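Local coordinates for protein glycoside hydrolase family 31 (PDB 5I0F) that probably breaks down cycloalternan, a cyclic glucose oligosaccharide, through a covalent glycosyl intermediate formed in its TIM-barrel domain, at residues Gln350-Pro362 / Thr449-Ile461. Numbering follows the deposited sequence.
Sequences QGQPHRGPDFTYP and TEQRRYLVEDLDI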
ATOM      1  N   GLN A 350     -14.786  31.126  -2.697  1.00 39.41           N
ATOM      2  CA  GLN A 350     -15.482  30.559  -1.510  1.00 38.63           C
ATOM      3  C   GLN A 350     -15.398  29.009  -1.474  1.00 36.26           C
ATOM      4  O   GLN A 350     -16.300  28.341  -0.971  1.00 36.69           O
ATOM      5  CB  GLN A 350     -16.952  31.050  -1.392  1.00 39.90           C
ATOM      6  CG  GLN A 350     -17.138  32.571  -1.300  1.00 42.08           C
ATOM      7  CD  GLN A 350     -18.606  33.039  -1.102  1.00 43.79           C
ATOM      8  OE1 GLN A 350     -18.874  33.961  -0.309  1.00 46.48           O
ATOM      9  NE2 GLN A 350     -19.549  32.435  -1.829  1.00 42.91           N
ATOM     10  N   GLY A 351     -14.316  28.441  -2.017  1.00 34.07           N
ATOM     11  CA  GLY A 351     -14.141  26.985  -2.098  1.00 32.96           C
ATOM     12  C   GLY A 351     -14.986  26.222  -3.112  1.00 32.49           C
ATOM     13  O   GLY A 351     -14.994  24.995  -3.080  1.00 33.27           O
ATOM     14  N   GLN A 352     -15.669  26.923  -4.018  1.00 32.49           N
ATOM     15  CA  GLN A 352     -16.404  26.294  -5.127  1.00 32.61           C
ATOM     16  C   GLN A 352     -15.404  25.741  -6.179  1.00 30.83           C
ATOM     17  O   GLN A 352     -14.267  26.222  -6.264  1.00 28.79           O
ATOM     18  CB  GLN A 352     -17.343  27.307  -5.813  1.00 35.10           C
ATOM     19  CG  GLN A 352     -18.558  27.744  -4.996  1.00 37.42           C
ATOM     20  CD  GLN A 352     -19.447  28.762  -5.721  1.00 40.23           C
ATOM     21  OE1 GLN A 352     -19.082  29.307  -6.767  1.00 42.20           O
ATOM     22  NE2 GLN A 352     -20.613  29.042  -5.150  1.00 42.13           N
ATOM     23  N   PRO A 353     -15.818  24.737  -6.983  1.00 29.86           N
ATOM     24  CA  PRO A 353     -14.917  24.248  -8.051  1.00 28.90           C
ATOM     25  C   PRO A 353     -14.542  25.324  -9.070  1.00 28.78           C
ATOM     26  O   PRO A 353     -15.396  26.132  -9.420  1.00 28.24           O
ATOM     27  CB  PRO A 353     -15.753  23.164  -8.756  1.00 29.26           C
ATOM     28  CG  PRO A 353     -16.763  22.731  -7.763  1.00 29.97           C
ATOM     29  CD  PRO A 353     -17.061  23.938  -6.908  1.00 30.58           C
ATOM     30  N   HIS A 354     -13.284  25.335  -9.518  1.00 27.47           N
ATOM     31  CA  HIS A 354     -12.831  26.213 -10.600  1.00 28.53           C
ATOM     32  C   HIS A 354     -13.023  25.602 -11.983  1.00 29.04           C
ATOM     33  O   HIS A 354     -13.103  24.394 -12.120  1.00 28.63           O
ATOM     34  CB  HIS A 354     -11.336  26.542 -10.444  1.00 27.84           C
ATOM     35  CG  HIS A 354     -11.052  27.492  -9.331  1.00 28.28           C
ATOM     36  ND1 HIS A 354     -11.298  28.847  -9.426  1.00 28.93           N
ATOM     37  CD2 HIS A 354     -10.576  27.280  -8.085  1.00 28.11           C
ATOM     38  CE1 HIS A 354     -10.967  29.430  -8.291  1.00 29.08           C
ATOM     39  NE2 HIS A 354     -10.542  28.497  -7.455  1.00 28.75           N
ATOM     40  N   ARG A 355     -13.095  26.463 -12.995  1.00 30.17           N
ATOM     41  CA  ARG A 355     -12.969  26.067 -14.406  1.00 31.10           C
ATOM     42  C   ARG A 355     -11.699  26.631 -15.001  1.00 29.35           C
ATOM     43  O   ARG A 355     -11.134  27.606 -14.486  1.00 27.90           O
ATOM     44  CB  ARG A 355     -14.167  26.581 -15.221  1.00 34.22           C
ATOM     45  CG  ARG A 355     -15.537  26.049 -14.800  1.00 37.04           C
ATOM     46  CD  ARG A 355     -15.607  24.533 -14.644  1.00 39.33           C
ATOM     47  NE  ARG A 355     -15.110  23.779 -15.809  1.00 42.06           N
ATOM     48  CZ  ARG A 355     -15.246  22.458 -15.979  1.00 43.53           C
ATOM     49  NH1 ARG A 355     -15.879  21.704 -15.081  1.00 44.76           N
ATOM     50  NH2 ARG A 355     -14.774  21.884 -17.079  1.00 44.84           N
ATOM     51  N   GLY A 356     -11.258  26.020 -16.100  1.00 28.44           N
ATOM     52  CA  GLY A 356     -10.041  26.424 -16.811  1.00 28.77           C
ATOM     53  C   GLY A 356      -9.888  27.911 -17.053  1.00 29.25           C
ATOM     54  O   GLY A 356      -8.845  28.476 -16.759  1.00 29.57           O
ATOM     55  N   PRO A 357     -10.937  28.560 -17.573  1.00 30.25           N
ATOM     56  CA  PRO A 357     -10.914  30.021 -17.798  1.00 31.12           C
ATOM     57  C   PRO A 357     -10.771  30.899 -16.547  1.00 30.78           C
ATOM     58  O   PRO A 357     -10.538  32.095 -16.695  1.00 31.25           O
ATOM     59  CB  PRO A 357     -12.276  30.294 -18.472  1.00 31.98           C
ATOM     60  CG  PRO A 357     -12.653  29.003 -19.101  1.00 31.75           C
ATOM     61  CD  PRO A 357     -12.133  27.940 -18.168  1.00 30.73           C
ATOM     62  N   ASP A 358     -10.908  30.352 -15.337  1.00 29.30           N
ATOM     63  CA  ASP A 358     -10.621  31.127 -14.124  1.00 29.10           C
ATOM     64  C   ASP A 358      -9.161  31.550 -13.981  1.00 27.76           C
ATOM     65  O   ASP A 358      -8.858  32.434 -13.198  1.00 27.88           O
ATOM     66  CB  ASP A 358     -10.963  30.349 -12.846  1.00 29.42           C
ATOM     67  CG  ASP A 358     -12.436  30.026 -12.712  1.00 31.15           C
ATOM     68  OD1 ASP A 358     -13.286  30.588 -13.437  1.00 31.97           O
ATOM     69  OD2 ASP A 358     -12.737  29.199 -11.822  1.00 32.64           O
ATOM     70  N   PHE A 359      -8.250  30.879 -14.668  1.00 26.63           N
ATOM     71  CA  PHE A 359      -6.842  31.018 -14.375  1.00 26.26           C
ATOM     72  C   PHE A 359      -6.077  31.795 -15.427  1.00 26.66           C
ATOM     73  O   PHE A 359      -6.279  31.600 -16.617  1.00 26.94           O
ATOM     74  CB  PHE A 359      -6.202  29.654 -14.200  1.00 24.99           C
ATOM     75  CG  PHE A 359      -6.821  28.848 -13.107  1.00 24.49           C
ATOM     76  CD1 PHE A 359      -6.606  29.183 -11.768  1.00 24.21           C
ATOM     77  CD2 PHE A 359      -7.675  27.783 -13.405  1.00 24.01           C
ATOM     78  CE1 PHE A 359      -7.192  28.454 -10.742  1.00 23.48           C
ATOM     79  CE2 PHE A 359      -8.262  27.043 -12.384  1.00 23.68           C
ATOM     80  CZ  PHE A 359      -8.029  27.390 -11.048  1.00 23.69           C
ATOM     81  N   THR A 360      -5.193  32.660 -14.942  1.00 27.24           N
ATOM     82  CA  THR A 360      -4.174  33.317 -15.737  1.00 28.25           C
ATOM     83  C   THR A 360      -2.828  32.845 -15.230  1.00 27.90           C
ATOM     84  O   THR A 360      -2.614  32.759 -14.014  1.00 28.13           O
ATOM     85  CB  THR A 360      -4.269  34.842 -15.584  1.00 29.26           C
ATOM     86  OG1 THR A 360      -5.586  35.253 -15.939  1.00 30.93           O
ATOM     87  CG2 THR A 360      -3.306  35.543 -16.509  1.00 30.52           C
ATOM     88  N   TYR A 361      -1.925  32.532 -16.161  1.00 27.57           N
ATOM     89  CA  TYR A 361      -0.640  31.920 -15.820  1.00 26.84           C
ATOM     90  C   TYR A 361       0.459  32.929 -16.174  1.00 27.59           C
ATOM     91  O   TYR A 361       0.626  33.254 -17.350  1.00 27.33           O
ATOM     92  CB  TYR A 361      -0.476  30.591 -16.569  1.00 26.01           C
ATOM     93  CG  TYR A 361      -1.543  29.575 -16.228  1.00 25.45           C
ATOM     94  CD1 TYR A 361      -1.439  28.777 -15.096  1.00 24.96           C
ATOM     95  CD2 TYR A 361      -2.669  29.406 -17.039  1.00 25.82           C
ATOM     96  CE1 TYR A 361      -2.413  27.847 -14.781  1.00 24.44           C
ATOM     97  CE2 TYR A 361      -3.660  28.489 -16.723  1.00 25.40           C
ATOM     98  CZ  TYR A 361      -3.523  27.707 -15.582  1.00 24.82           C
ATOM     99  OH  TYR A 361      -4.486  26.802 -15.251  1.00 24.49           O
ATOM    100  N   PRO A 362       1.192  33.445 -15.168  1.00 27.58           N
ATOM    101  CA  PRO A 362       2.207  34.449 -15.467  1.00 28.88           C
ATOM    102  C   PRO A 362       3.306  33.914 -16.374  1.00 28.88           C
ATOM    103  O   PRO A 362       3.789  32.793 -16.154  1.00 27.12           O
ATOM    104  CB  PRO A 362       2.802  34.790 -14.090  1.00 29.18           C
ATOM    105  CG  PRO A 362       1.835  34.288 -13.086  1.00 28.85           C
ATOM    106  CD  PRO A 362       1.126  33.141 -13.729  1.00 28.24           C
ATOM    107  N   THR A 449     -13.867  15.127  -6.218  1.00 20.52           N
ATOM    108  CA  THR A 449     -13.329  15.098  -7.578  1.00 20.78           C
ATOM    109  C   THR A 449     -13.815  16.272  -8.454  1.00 21.40           C
ATOM    110  O   THR A 449     -13.145  16.641  -9.402  1.00 21.08           O
ATOM    111  CB  THR A 449     -13.630  13.765  -8.284  1.00 20.78           C
ATOM    112  OG1 THR A 449     -15.037  13.514  -8.251  1.00 21.30           O
ATOM    113  CG2 THR A 449     -12.875  12.624  -7.600  1.00 20.56           C
ATOM    114  N   GLU A 450     -14.962  16.858  -8.140  1.00 22.21           N
ATOM    115  CA  GLU A 450     -15.456  18.000  -8.899  1.00 23.47           C
ATOM    116  C   GLU A 450     -14.468  19.171  -8.819  1.00 23.52           C
ATOM    117  O   GLU A 450     -14.289  19.901  -9.784  1.00 23.42           O
ATOM    118  CB  GLU A 450     -16.836  18.424  -8.391  1.00 24.93           C
ATOM    119  CG  GLU A 450     -17.551  19.422  -9.272  1.00 26.72           C
ATOM    120  CD  GLU A 450     -17.839  18.933 -10.691  1.00 28.19           C
ATOM    121  OE1 GLU A 450     -17.940  17.717 -10.947  1.00 28.55           O
ATOM    122  OE2 GLU A 450     -17.976  19.811 -11.577  1.00 31.13           O
ATOM    123  N   GLN A 451     -13.801  19.313  -7.677  1.00 23.51           N
ATOM    124  CA  GLN A 451     -12.721  20.302  -7.518  1.00 24.00           C
ATOM    125  C   GLN A 451     -11.589  20.132  -8.572  1.00 23.92           C
ATOM    126  O   GLN A 451     -10.907  21.105  -8.915  1.00 24.93           O
ATOM    127  CB  GLN A 451     -12.130  20.211  -6.106  1.00 24.14           C
ATOM    128  CG  GLN A 451     -13.099  20.453  -4.935  1.00 25.28           C
ATOM    129  CD  GLN A 451     -13.285  21.929  -4.591  1.00 26.89           C
ATOM    130  OE1 GLN A 451     -12.301  22.671  -4.473  1.00 28.11           O
ATOM    131  NE2 GLN A 451     -14.543  22.357  -4.398  1.00 27.43           N
ATOM    132  N   ARG A 452     -11.381  18.904  -9.049  1.00 23.41           N
ATOM    133  CA  ARG A 452     -10.336  18.560 -10.037  1.00 23.17           C
ATOM    134  C   ARG A 452     -10.816  18.379 -11.459  1.00 22.99           C
ATOM    135  O   ARG A 452      -9.991  18.088 -12.339  1.00 22.12           O
ATOM    136  CB  ARG A 452      -9.656  17.220  -9.656  1.00 23.37           C
ATOM    137  CG  ARG A 452      -8.748  17.309  -8.473  1.00 23.40           C
ATOM    138  CD  ARG A 452      -9.439  16.986  -7.159  1.00 23.49           C
ATOM    139  NE  ARG A 452      -8.460  17.252  -6.128  1.00 23.72           N
ATOM    140  CZ  ARG A 452      -8.698  17.681  -4.900  1.00 24.22           C
ATOM    141  NH1 ARG A 452      -9.938  17.879  -4.436  1.00 24.32           N
ATOM    142  NH2 ARG A 452      -7.659  17.906  -4.117  1.00 24.77           N
ATOM    143  N   ARG A 453     -12.123  18.502 -11.697  1.00 22.92           N
ATOM    144  CA  ARG A 453     -12.698  18.148 -12.991  1.00 23.06           C
ATOM    145  C   ARG A 453     -12.090  18.966 -14.122  1.00 22.56           C
ATOM    146  O   ARG A 453     -11.809  18.426 -15.198  1.00 22.44           O
ATOM    147  CB  ARG A 453     -14.235  18.299 -12.977  1.00 23.93           C
ATOM    148  CG  ARG A 453     -14.918  18.014 -14.321  1.00 24.64           C
ATOM    149  CD  ARG A 453     -16.440  18.048 -14.201  1.00 25.64           C
ATOM    150  NE  ARG A 453     -16.903  16.910 -13.422  1.00 25.90           N
ATOM    151  CZ  ARG A 453     -17.013  15.665 -13.870  1.00 26.05           C
ATOM    152  NH1 ARG A 453     -16.699  15.345 -15.123  1.00 26.38           N
ATOM    153  NH2 ARG A 453     -17.421  14.712 -13.040  1.00 26.76           N
ATOM    154  N   TYR A 454     -11.860  20.252 -13.876  1.00 22.57           N
ATOM    155  CA  TYR A 454     -11.270  21.140 -14.922  1.00 22.53           C
ATOM    156  C   TYR A 454      -9.891  20.673 -15.417  1.00 22.02           C
ATOM    157  O   TYR A 454      -9.540  20.923 -16.571  1.00 22.09           O
ATOM    158  CB  TYR A 454     -11.200  22.596 -14.473  1.00 22.96           C
ATOM    159  CG  TYR A 454      -9.955  22.941 -13.698  1.00 22.58           C
ATOM    160  CD1 TYR A 454      -9.878  22.733 -12.319  1.00 22.53           C
ATOM    161  CD2 TYR A 454      -8.839  23.467 -14.341  1.00 22.40           C
ATOM    162  CE1 TYR A 454      -8.734  23.056 -11.620  1.00 22.15           C
ATOM    163  CE2 TYR A 454      -7.690  23.774 -13.648  1.00 22.35           C
ATOM    164  CZ  TYR A 454      -7.643  23.561 -12.289  1.00 21.89           C
ATOM    165  OH  TYR A 454      -6.491  23.883 -11.617  1.00 22.56           O
ATOM    166  N   LEU A 455      -9.129  19.994 -14.561  1.00 21.07           N
ATOM    167  CA  LEU A 455      -7.822  19.435 -14.960  1.00 20.71           C
ATOM    168  C   LEU A 455      -7.978  18.452 -16.111  1.00 20.85           C
ATOM    169  O   LEU A 455      -7.155  18.426 -17.017  1.00 20.73           O
ATOM    170  CB  LEU A 455      -7.138  18.708 -13.791  1.00 20.03           C
ATOM    171  CG  LEU A 455      -6.802  19.592 -12.598  1.00 19.99           C
ATOM    172  CD1 LEU A 455      -6.380  18.703 -11.437  1.00 20.04           C
ATOM    173  CD2 LEU A 455      -5.721  20.620 -12.966  1.00 19.96           C
ATOM    174  N   VAL A 456      -9.033  17.642 -16.048  1.00 21.69           N
ATOM    175  CA  VAL A 456      -9.322  16.645 -17.059  1.00 22.66           C
ATOM    176  C   VAL A 456     -10.085  17.289 -18.235  1.00 23.89           C
ATOM    177  O   VAL A 456      -9.703  17.098 -19.381  1.00 24.19           O
ATOM    178  CB  VAL A 456     -10.100  15.453 -16.485  1.00 23.08           C
ATOM    179  CG1 VAL A 456     -10.303  14.406 -17.544  1.00 23.85           C
ATOM    180  CG2 VAL A 456      -9.328  14.802 -15.329  1.00 23.00           C
ATOM    181  N   GLU A 457     -11.144  18.040 -17.955  1.00 24.13           N
ATOM    182  CA  GLU A 457     -12.026  18.538 -19.021  1.00 25.85           C
ATOM    183  C   GLU A 457     -11.453  19.719 -19.789  1.00 26.04           C
ATOM    184  O   GLU A 457     -11.661  19.796 -20.994  1.00 26.88           O
ATOM    185  CB  GLU A 457     -13.423  18.876 -18.484  1.00 26.98           C
ATOM    186  CG  GLU A 457     -14.164  17.639 -18.024  1.00 28.36           C
ATOM    187  CD  GLU A 457     -15.621  17.880 -17.707  1.00 30.41           C
ATOM    188  OE1 GLU A 457     -16.075  19.059 -17.631  1.00 32.69           O
ATOM    189  OE2 GLU A 457     -16.309  16.867 -17.515  1.00 31.11           O
ATOM    190  N   ASP A 458     -10.752  20.623 -19.097  1.00 25.58           N
ATOM    191  CA  ASP A 458     -10.221  21.848 -19.692  1.00 26.57           C
ATOM    192  C   ASP A 458      -8.735  21.692 -20.041  1.00 25.87           C
ATOM    193  O   ASP A 458      -8.362  21.970 -21.168  1.00 26.39           O
ATOM    194  CB  ASP A 458     -10.504  23.080 -18.799  1.00 27.29           C
ATOM    195  CG  ASP A 458     -12.001  23.260 -18.497  1.00 28.62           C
ATOM    196  OD1 ASP A 458     -12.810  22.745 -19.304  1.00 30.59           O
ATOM    197  OD2 ASP A 458     -12.399  23.896 -17.477  1.00 28.51           O
ATOM    198  N   LEU A 459      -7.905  21.234 -19.114  1.00 24.51           N
ATOM    199  CA  LEU A 459      -6.468  21.060 -19.388  1.00 24.18           C
ATOM    200  C   LEU A 459      -6.092  19.755 -20.119  1.00 23.66           C
ATOM    201  O   LEU A 459      -5.013  19.675 -20.713  1.00 23.53           O
ATOM    202  CB  LEU A 459      -5.667  21.205 -18.100  1.00 24.45           C
ATOM    203  CG  LEU A 459      -5.707  22.588 -17.460  1.00 25.64           C
ATOM    204  CD1 LEU A 459      -4.788  22.619 -16.236  1.00 25.56           C
ATOM    205  CD2 LEU A 459      -5.320  23.680 -18.435  1.00 26.38           C
ATOM    206  N   ASP A 460      -6.983  18.762 -20.083  1.00 22.85           N
ATOM    207  CA  ASP A 460      -6.879  17.526 -20.862  1.00 23.18           C
ATOM    208  C   ASP A 460      -5.831  16.541 -20.317  1.00 22.12           C
ATOM    209  O   ASP A 460      -5.251  15.789 -21.079  1.00 21.53           O
ATOM    210  CB  ASP A 460      -6.661  17.829 -22.358  1.00 24.21           C
ATOM    211  CG  ASP A 460      -7.054  16.666 -23.277  1.00 25.49           C
ATOM    212  OD1 ASP A 460      -7.999  15.903 -22.952  1.00 25.85           O
ATOM    213  OD2 ASP A 460      -6.406  16.526 -24.342  1.00 25.70           O
ATOM    214  N   ILE A 461      -5.618  16.507 -19.002  1.00 21.28           N
ATOM    215  CA  ILE A 461      -4.752  15.476 -18.440  1.00 20.95           C
ATOM    216  C   ILE A 461      -5.375  14.083 -18.590  1.00 20.76           C
ATOM    217  O   ILE A 461      -6.586  13.929 -18.805  1.00 20.56           O
ATOM    218  CB  ILE A 461      -4.352  15.724 -16.972  1.00 21.42           C
ATOM    219  CG1 ILE A 461      -5.502  15.529 -16.019  1.00 21.95           C
ATOM    220  CG2 ILE A 461      -3.722  17.100 -16.776  1.00 21.59           C
ATOM    221  CD1 ILE A 461      -5.025  15.417 -14.595  1.00 22.40           C
TER
HETATM  222  O   HOH W   1     -13.261  21.667 -11.688  1.00 18.97           O
HETATM  223  O   HOH W   2     -11.400  23.788  -8.241  1.00 24.34           O
HETATM  224  O   HOH W   3     -16.183  21.898 -12.463  1.00 39.27           O
HETATM  225  O   HOH W   4      -4.400  25.773 -12.538  1.00 20.57           O
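From Pro-353 to Gly-356 the loop that follows barrel strand 326-329 runs along helix 453-457, from the turn before it to Asp-458, with Pro-353 CA 4.5 Å from Gln-451 CA. At one end the amide of Gln-451 gives a nearly straight bond from NE2 to Gly-351 O (3.0 Å), while its OE1 accepts a hydrogen bond from Gln-405 NE2. The ring of Pro-353 rests on Glu-450 CG. In the middle Tyr-454 stands with chi1 at 86°, which turns the ring in against the loop, its CB and ring beside His-354 O and Gly-356 N; Phe-359 CE2 comes over one face, 3.5 Å from Tyr-454 CZ, the two rings inclined at 33°. The phenol OH bonds to Thr-339 O and to a water shared with Tyr-361 OH. At the far end Arg-355, bent at chi2 and chi3, curls back so that NH2 forms salt bridges with Glu-457 OE1 (3.2 Å) and Asp-458 OD1 (3.1 Å), the latter from above the carboxylate plane. Asp-458 OD2 takes the backbone N-H of Gly-356 at 2.8 Å, on its anti side. Arg-453 lies alongside Arg-355, guanidinium planes 12° apart, and salt-bridges Glu-450 and Glu-457. Glu-457 is thus shared between two arginines, which would favour its ionised form, and a water links Glu-450 OE2 to Arg-355 NH1; charge and hydrogen bonds, with the packing of Tyr-454 and Pro-353, fasten this loop to the barrel's outer helical layer.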